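Side-chain contacts in acyl-CoA dehydrogenase domain protein Tcur3483 (Thermomonospora curvata, PDB 6WY9), which binds FAD and probably acts as an oxidoreductase on CH-CH groups of its substrates, as other acyl-CoA dehydrogenases do: residues C191-E196 / G202-I207; G287-E290 / V294-D297. One frame throughout, in Å; residues are numbered along the deposited sequence.

How the interactions relate
Interactions 1 and 2 belong to different parts of the acyl-CoA dehydrogenase fold and follow one another along the chain. Interaction 1 joins two antiparallel strands in the middle domain; interaction 2 packs a short 3-10 turn against helix 292-321 in the C-terminal domain. Their centres are about 55 Å apart, on opposite sides of the chain's centre, and their nearest atoms are still about 40 Å from each other. Interaction 1 lies nearer the FAD-binding residues: the side chain of Ile203 is about 12 Å from the bound dihydroflavine-adenine dinucleotide and about 7 Å from that of Tyr146, one of those residues. Interaction 2 is remote from the cofactor pocket and borders neighbouring protein chains instead.

Interaction 1: C191-E196 / G202-I207; sequences CRTDPE and GISIII
With chi1 of 45°, Thr193 sets OG1 between its own backbone N and carbonyl carbon, while Ser204 turns OG beside its backbone N (chi1 -51°); the two hydroxyls meet at 2.7 Å from Ser204 OG to Thr193 OG1, with Ser204 as donor. Asn248 binds both as well, OD1 to the threonine and backbone N to the serine. They sit where the antiparallel beta hairpin of strands 186-192 and 203-209, in the middle domain, opens into its loop. Evidence for the pairing is the reciprocal couple Cys191 N to Ser204 O and Ser204 N to Cys191 O, each 2.8 Å and nearly straight. Arg192 and Ile203 form the next, non-hydrogen-bonded pair. Bent at chi2 and chi3, the arginine chain lays one guanidinium face over Ile203, with NH2 3.7 Å from CG1, and NH1 and NH2 also bond to carbonyls of Ala156, Leu158 and Lys199. Ile203 also packs on Trp251 and Ile254 of helix 250-260. On the opposite sheet face, Cys191 SG touches Ile206 CD1 at 4.1 Å. Past the strand end, Gly202 O is gripped twice, by Thr193 N at 2.7 Å and, from 27° off the carbonyl plane, by Asp194 N at 3.2 Å.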
ATOM      1  N   CYS A 191       1.813  19.699  34.060  1.00 53.93           N
ATOM      2  CA  CYS A 191       3.003  20.296  34.661  1.00 57.63           C
ATOM      3  C   CYS A 191       3.810  19.248  35.419  1.00 56.29           C
ATOM      4  O   CYS A 191       3.257  18.296  35.981  1.00 57.65           O
ATOM      5  CB  CYS A 191       2.668  21.418  35.686  1.00 64.88           C
ATOM      6  SG  CYS A 191       1.576  22.753  35.170  1.00 68.71           S
ATOM      7  N   ARG A 192       5.120  19.478  35.480  1.00 54.60           N
ATOM      8  CA  ARG A 192       6.036  18.722  36.346  1.00 56.24           C
ATOM      9  C   ARG A 192       5.963  19.257  37.776  1.00 57.61           C
ATOM     10  O   ARG A 192       6.403  20.378  38.058  1.00 57.95           O
ATOM     11  CB  ARG A 192       7.463  18.814  35.816  1.00 53.81           C
ATOM     12  CG  ARG A 192       8.541  18.152  36.717  1.00 56.91           C
ATOM     13  CD  ARG A 192       8.629  16.654  36.466  1.00 57.68           C
ATOM     14  NE  ARG A 192       8.477  16.375  35.042  1.00 55.82           N
ATOM     15  CZ  ARG A 192       8.094  15.212  34.515  1.00 55.92           C
ATOM     16  NH1 ARG A 192       7.940  15.108  33.203  1.00 52.52           N
ATOM     17  NH2 ARG A 192       7.838  14.156  35.287  1.00 57.26           N
ATOM     18  N   THR A 193       5.417  18.455  38.692  1.00 61.26           N
ATOM     19  CA  THR A 193       5.339  18.843  40.099  1.00 64.75           C
ATOM     20  C   THR A 193       6.387  18.158  40.981  1.00 66.64           C
ATOM     21  O   THR A 193       6.661  18.630  42.100  1.00 67.86           O
ATOM     22  CB  THR A 193       3.916  18.560  40.635  1.00 68.00           C
ATOM     23  OG1 THR A 193       3.462  17.267  40.201  1.00 67.31           O
ATOM     24  CG2 THR A 193       2.916  19.597  40.100  1.00 67.06           C
ATOM     25  N   ASP A 194       7.000  17.075  40.522  1.00 67.56           N
ATOM     26  CA  ASP A 194       8.019  16.403  41.327  1.00 73.18           C
ATOM     27  C   ASP A 194       9.199  16.080  40.431  1.00 77.54           C
ATOM     28  O   ASP A 194       9.199  15.044  39.743  1.00 76.65           O
ATOM     29  CB  ASP A 194       7.494  15.143  41.997  1.00 73.61           C
ATOM     30  CG  ASP A 194       8.543  14.489  42.894  1.00 76.22           C
ATOM     31  OD1 ASP A 194       9.733  14.866  42.815  1.00 76.34           O
ATOM     32  OD2 ASP A 194       8.171  13.607  43.688  1.00 78.17           O
ATOM     33  N   PRO A 195      10.234  16.919  40.433  1.00 83.64           N
ATOM     34  CA  PRO A 195      11.324  16.743  39.471  1.00 84.78           C
ATOM     35  C   PRO A 195      12.191  15.529  39.749  1.00 86.09           C
ATOM     36  O   PRO A 195      13.041  15.209  38.914  1.00 86.22           O
ATOM     37  CB  PRO A 195      12.132  18.044  39.612  1.00 87.23           C
ATOM     38  CG  PRO A 195      11.494  18.815  40.795  1.00 89.36           C
ATOM     39  CD  PRO A 195      10.591  17.867  41.500  1.00 88.68           C
ATOM     40  N   GLU A 196      12.021  14.848  40.882  1.00 86.72           N
ATOM     41  CA  GLU A 196      12.851  13.696  41.197  1.00 87.21           C
ATOM     42  C   GLU A 196      12.159  12.360  40.956  1.00 81.49           C
ATOM     43  O   GLU A 196      12.817  11.323  41.036  1.00 80.39           O
ATOM     44  CB  GLU A 196      13.333  13.771  42.656  1.00 96.33           C
ATOM     45  CG  GLU A 196      14.241  14.966  42.962  1.00104.65           C
ATOM     46  CD  GLU A 196      15.737  14.668  42.803  1.00113.19           C
ATOM     47  OE1 GLU A 196      16.303  14.963  41.728  1.00114.01           O
ATOM     48  OE2 GLU A 196      16.357  14.152  43.766  1.00118.85           O
ATOM     49  N   GLY A 202       5.646  12.234  38.006  1.00 64.35           N
ATOM     50  CA  GLY A 202       6.027  13.565  38.443  1.00 62.47           C
ATOM     51  C   GLY A 202       5.127  14.669  37.914  1.00 59.68           C
ATOM     52  O   GLY A 202       5.438  15.855  38.052  1.00 59.09           O
ATOM     53  N   ILE A 203       3.980  14.296  37.347  1.00 58.43           N
ATOM     54  CA  ILE A 203       3.148  15.198  36.555  1.00 55.14           C
ATOM     55  C   ILE A 203       1.834  15.444  37.278  1.00 58.67           C
ATOM     56  O   ILE A 203       1.266  14.525  37.878  1.00 60.93           O
ATOM     57  CB  ILE A 203       2.904  14.594  35.165  1.00 51.32           C
ATOM     58  CG1 ILE A 203       4.226  14.499  34.415  1.00 48.66           C
ATOM     59  CG2 ILE A 203       1.880  15.426  34.348  1.00 49.21           C
ATOM     60  CD1 ILE A 203       4.143  13.592  33.205  1.00 47.85           C
ATOM     61  N   SER A 204       1.350  16.678  37.216  1.00 58.78           N
ATOM     62  CA  SER A 204      -0.010  16.981  37.637  1.00 60.72           C
ATOM     63  C   SER A 204      -0.728  17.784  36.557  1.00 59.18           C
ATOM     64  O   SER A 204      -0.104  18.468  35.738  1.00 57.88           O
ATOM     65  CB  SER A 204      -0.018  17.744  38.967  1.00 62.75           C
ATOM     66  OG  SER A 204       0.768  17.068  39.936  1.00 64.63           O
ATOM     67  N   ILE A 205      -2.049  17.650  36.537  1.00 59.01           N
ATOM     68  CA  ILE A 205      -2.927  18.503  35.745  1.00 58.01           C
ATOM     69  C   ILE A 205      -3.351  19.689  36.607  1.00 60.43           C
ATOM     70  O   ILE A 205      -3.836  19.507  37.734  1.00 62.44           O
ATOM     71  CB  ILE A 205      -4.141  17.693  35.250  1.00 59.29           C
ATOM     72  CG1 ILE A 205      -3.684  16.644  34.226  1.00 56.39           C
ATOM     73  CG2 ILE A 205      -5.265  18.602  34.713  1.00 60.70           C
ATOM     74  CD1 ILE A 205      -3.127  17.216  32.917  1.00 53.07           C
ATOM     75  N   ILE A 206      -3.145  20.909  36.104  1.00 60.16           N
ATOM     76  CA  ILE A 206      -3.564  22.124  36.805  1.00 63.31           C
ATOM     77  C   ILE A 206      -4.387  23.016  35.872  1.00 62.11           C
ATOM     78  O   ILE A 206      -4.009  23.234  34.711  1.00 60.33           O
ATOM     79  CB  ILE A 206      -2.364  22.921  37.360  1.00 65.23           C
ATOM     80  CG1 ILE A 206      -1.399  21.993  38.096  1.00 67.72           C
ATOM     81  CG2 ILE A 206      -2.873  24.024  38.284  1.00 67.22           C
ATOM     82  CD1 ILE A 206      -0.215  22.720  38.834  1.00 70.07           C
ATOM     83  N   ILE A 207      -5.497  23.557  36.383  1.00 61.82           N
ATOM     84  CA  ILE A 207      -6.333  24.455  35.585  1.00 60.96           C
ATOM     85  C   ILE A 207      -5.831  25.881  35.768  1.00 63.15           C
ATOM     86  O   ILE A 207      -5.776  26.397  36.892  1.00 65.07           O
ATOM     87  CB  ILE A 207      -7.824  24.337  35.947  1.00 61.95           C
ATOM     88  CG1 ILE A 207      -8.307  22.888  35.790  1.00 61.35           C
ATOM     89  CG2 ILE A 207      -8.694  25.309  35.075  1.00 60.92           C
ATOM     90  CD1 ILE A 207      -9.781  22.695  36.180  1.00 64.44           C
TER

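Interaction 2: G287-E290 / V294-D297; sequences GVLE and VRRD
Val288 and Val294 form the tightly packed side of this contact, between the 3-10 segment 288-290 and the early part of helix 292-321. Their side chains cross at about a right angle, and Val288 CG1 comes within 3.6 Å of Val294 CG2. That branch of Val294 also rests against the backbone of the turn, with CG2 3.5 Å from Val288 O. Both valines are buried. The polar side is more open: Glu290 is exposed and Arg295 partly so, and here two polar bonds carry the contact between the segments, while an apolar side chain of another protein chain also packs on Arg295. With CG beside its backbone N and the chain extended from CG to NE, Arg295 runs past the end of the turn and presents its guanidinium edge to it. NE donates to Leu289 O at 2.8 Å, with an N-H...O angle of 163° and the oxygen almost in the guanidinium plane. NH2 forms a salt bridge to Glu290 OE2 at 3.0 Å, on the syn side, though tilted out of the carboxylate plane. This second bond is more bent, at 137°, and the carboxylate and guanidinium planes are turned 57° from each other. A leucine in place of Arg295 would probably leave Leu289 O without this donor and the Glu290 carboxylate without its charged mate, free to turn toward solvent. NH1 makes a further salt bridge to an acidic side chain of another protein chain. Between helices 263-286 and 292-321 the 3-10 segment makes a tight connection: Gly287 leaves the first helix with positive phi, Val288 and Leu289 pack back on Ala283 of that helix, and Val288 and Val294 both touch Ile350 of helix 326-350.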
ATOM      1  N   GLY A 287     -21.048  12.769 -15.281  1.00 40.34           N
ATOM      2  CA  GLY A 287     -20.483  11.688 -16.065  1.00 38.39           C
ATOM      3  C   GLY A 287     -19.157  11.153 -15.582  1.00 38.42           C
ATOM      4  O   GLY A 287     -18.655  10.157 -16.149  1.00 36.48           O
ATOM      5  N   VAL A 288     -18.550  11.775 -14.562  1.00 37.57           N
ATOM      6  CA  VAL A 288     -17.306  11.239 -14.033  1.00 35.98           C
ATOM      7  C   VAL A 288     -17.529   9.820 -13.507  1.00 34.93           C
ATOM      8  O   VAL A 288     -16.616   8.989 -13.531  1.00 34.34           O
ATOM      9  CB  VAL A 288     -16.749  12.181 -12.943  1.00 36.64           C
ATOM     10  CG1 VAL A 288     -15.649  11.469 -12.101  1.00 36.39           C
ATOM     11  CG2 VAL A 288     -16.194  13.532 -13.585  1.00 36.03           C
ATOM     12  N   LEU A 289     -18.733   9.525 -13.012  1.00 36.88           N
ATOM     13  CA  LEU A 289     -19.095   8.180 -12.519  1.00 37.09           C
ATOM     14  C   LEU A 289     -19.049   7.085 -13.608  1.00 38.76           C
ATOM     15  O   LEU A 289     -18.959   5.880 -13.287  1.00 38.06           O
ATOM     16  CB  LEU A 289     -20.487   8.244 -11.867  1.00 38.00           C
ATOM     17  CG  LEU A 289     -20.966   6.981 -11.074  1.00 40.23           C
ATOM     18  CD1 LEU A 289     -20.085   6.707  -9.857  1.00 38.17           C
ATOM     19  CD2 LEU A 289     -22.404   7.219 -10.642  1.00 40.53           C
ATOM     20  N   GLU A 290     -19.029   7.462 -14.890  1.00 37.53           N
ATOM     21  CA  GLU A 290     -18.937   6.458 -15.952  1.00 37.56           C
ATOM     22  C   GLU A 290     -17.527   5.928 -16.146  1.00 37.79           C
ATOM     23  O   GLU A 290     -17.344   4.947 -16.884  1.00 37.40           O
ATOM     24  CB  GLU A 290     -19.452   7.037 -17.288  1.00 38.27           C
ATOM     25  CG  GLU A 290     -20.930   7.418 -17.251  1.00 42.19           C
ATOM     26  CD  GLU A 290     -21.781   6.189 -16.956  1.00 48.26           C
ATOM     27  OE1 GLU A 290     -22.281   5.541 -17.911  1.00 50.50           O
ATOM     28  OE2 GLU A 290     -21.878   5.830 -15.760  1.00 50.78           O
ATOM     29  N   VAL A 294     -12.893   5.591 -11.575  1.00 33.44           N
ATOM     30  CA  VAL A 294     -13.629   6.299 -10.529  1.00 34.24           C
ATOM     31  C   VAL A 294     -14.471   5.312  -9.716  1.00 36.43           C
ATOM     32  O   VAL A 294     -14.516   5.355  -8.475  1.00 36.80           O
ATOM     33  CB  VAL A 294     -14.520   7.389 -11.175  1.00 33.39           C
ATOM     34  CG1 VAL A 294     -15.580   7.929 -10.172  1.00 32.67           C
ATOM     35  CG2 VAL A 294     -13.644   8.551 -11.821  1.00 32.09           C
ATOM     36  N   ARG A 295     -15.213   4.453 -10.423  1.00 34.61           N
ATOM     37  CA  ARG A 295     -16.045   3.456  -9.749  1.00 34.61           C
ATOM     38  C   ARG A 295     -15.200   2.585  -8.813  1.00 34.87           C
ATOM     39  O   ARG A 295     -15.593   2.327  -7.665  1.00 36.17           O
ATOM     40  CB  ARG A 295     -16.794   2.596 -10.776  1.00 32.56           C
ATOM     41  CG  ARG A 295     -17.913   3.338 -11.431  1.00 34.91           C
ATOM     42  CD  ARG A 295     -18.706   2.430 -12.358  1.00 35.72           C
ATOM     43  NE  ARG A 295     -19.762   3.162 -13.050  1.00 35.57           N
ATOM     44  CZ  ARG A 295     -20.839   2.585 -13.567  1.00 36.91           C
ATOM     45  NH1 ARG A 295     -21.016   1.276 -13.459  1.00 36.78           N
ATOM     46  NH2 ARG A 295     -21.738   3.315 -14.171  1.00 37.02           N
ATOM     47  N   ARG A 296     -14.041   2.131  -9.293  1.00 34.01           N
ATOM     48  CA  ARG A 296     -13.170   1.283  -8.478  1.00 36.27           C
ATOM     49  C   ARG A 296     -12.673   2.027  -7.234  1.00 34.95           C
ATOM     50  O   ARG A 296     -12.594   1.439  -6.140  1.00 35.19           O
ATOM     51  CB  ARG A 296     -11.986   0.773  -9.304  1.00 38.55           C
ATOM     52  CG  ARG A 296     -10.876   0.109  -8.401  1.00 43.79           C
ATOM     53  CD  ARG A 296      -9.561  -0.136  -9.126  1.00 49.20           C
ATOM     54  NE  ARG A 296      -8.586  -0.648  -8.192  1.00 55.61           N
ATOM     55  CZ  ARG A 296      -8.084  -1.873  -8.262  1.00 60.96           C
ATOM     56  NH1 ARG A 296      -8.428  -2.664  -9.262  1.00 62.09           N
ATOM     57  NH2 ARG A 296      -7.198  -2.288  -7.358  1.00 64.03           N
ATOM     58  N   ASP A 297     -12.285   3.303  -7.385  1.00 34.21           N
ATOM     59  CA  ASP A 297     -11.809   4.085  -6.242  1.00 34.23           C
ATOM     60  C   ASP A 297     -12.929   4.365  -5.232  1.00 34.77           C
ATOM     61  O   ASP A 297     -12.680   4.431  -4.016  1.00 35.40           O
ATOM     62  CB  ASP A 297     -11.210   5.424  -6.718  1.00 35.18           C
ATOM     63  CG  ASP A 297      -9.799   5.281  -7.319  1.00 38.86           C
ATOM     64  OD1 ASP A 297      -9.261   4.158  -7.326  1.00 38.77           O
ATOM     65  OD2 ASP A 297      -9.211   6.300  -7.786  1.00 38.69           O
TER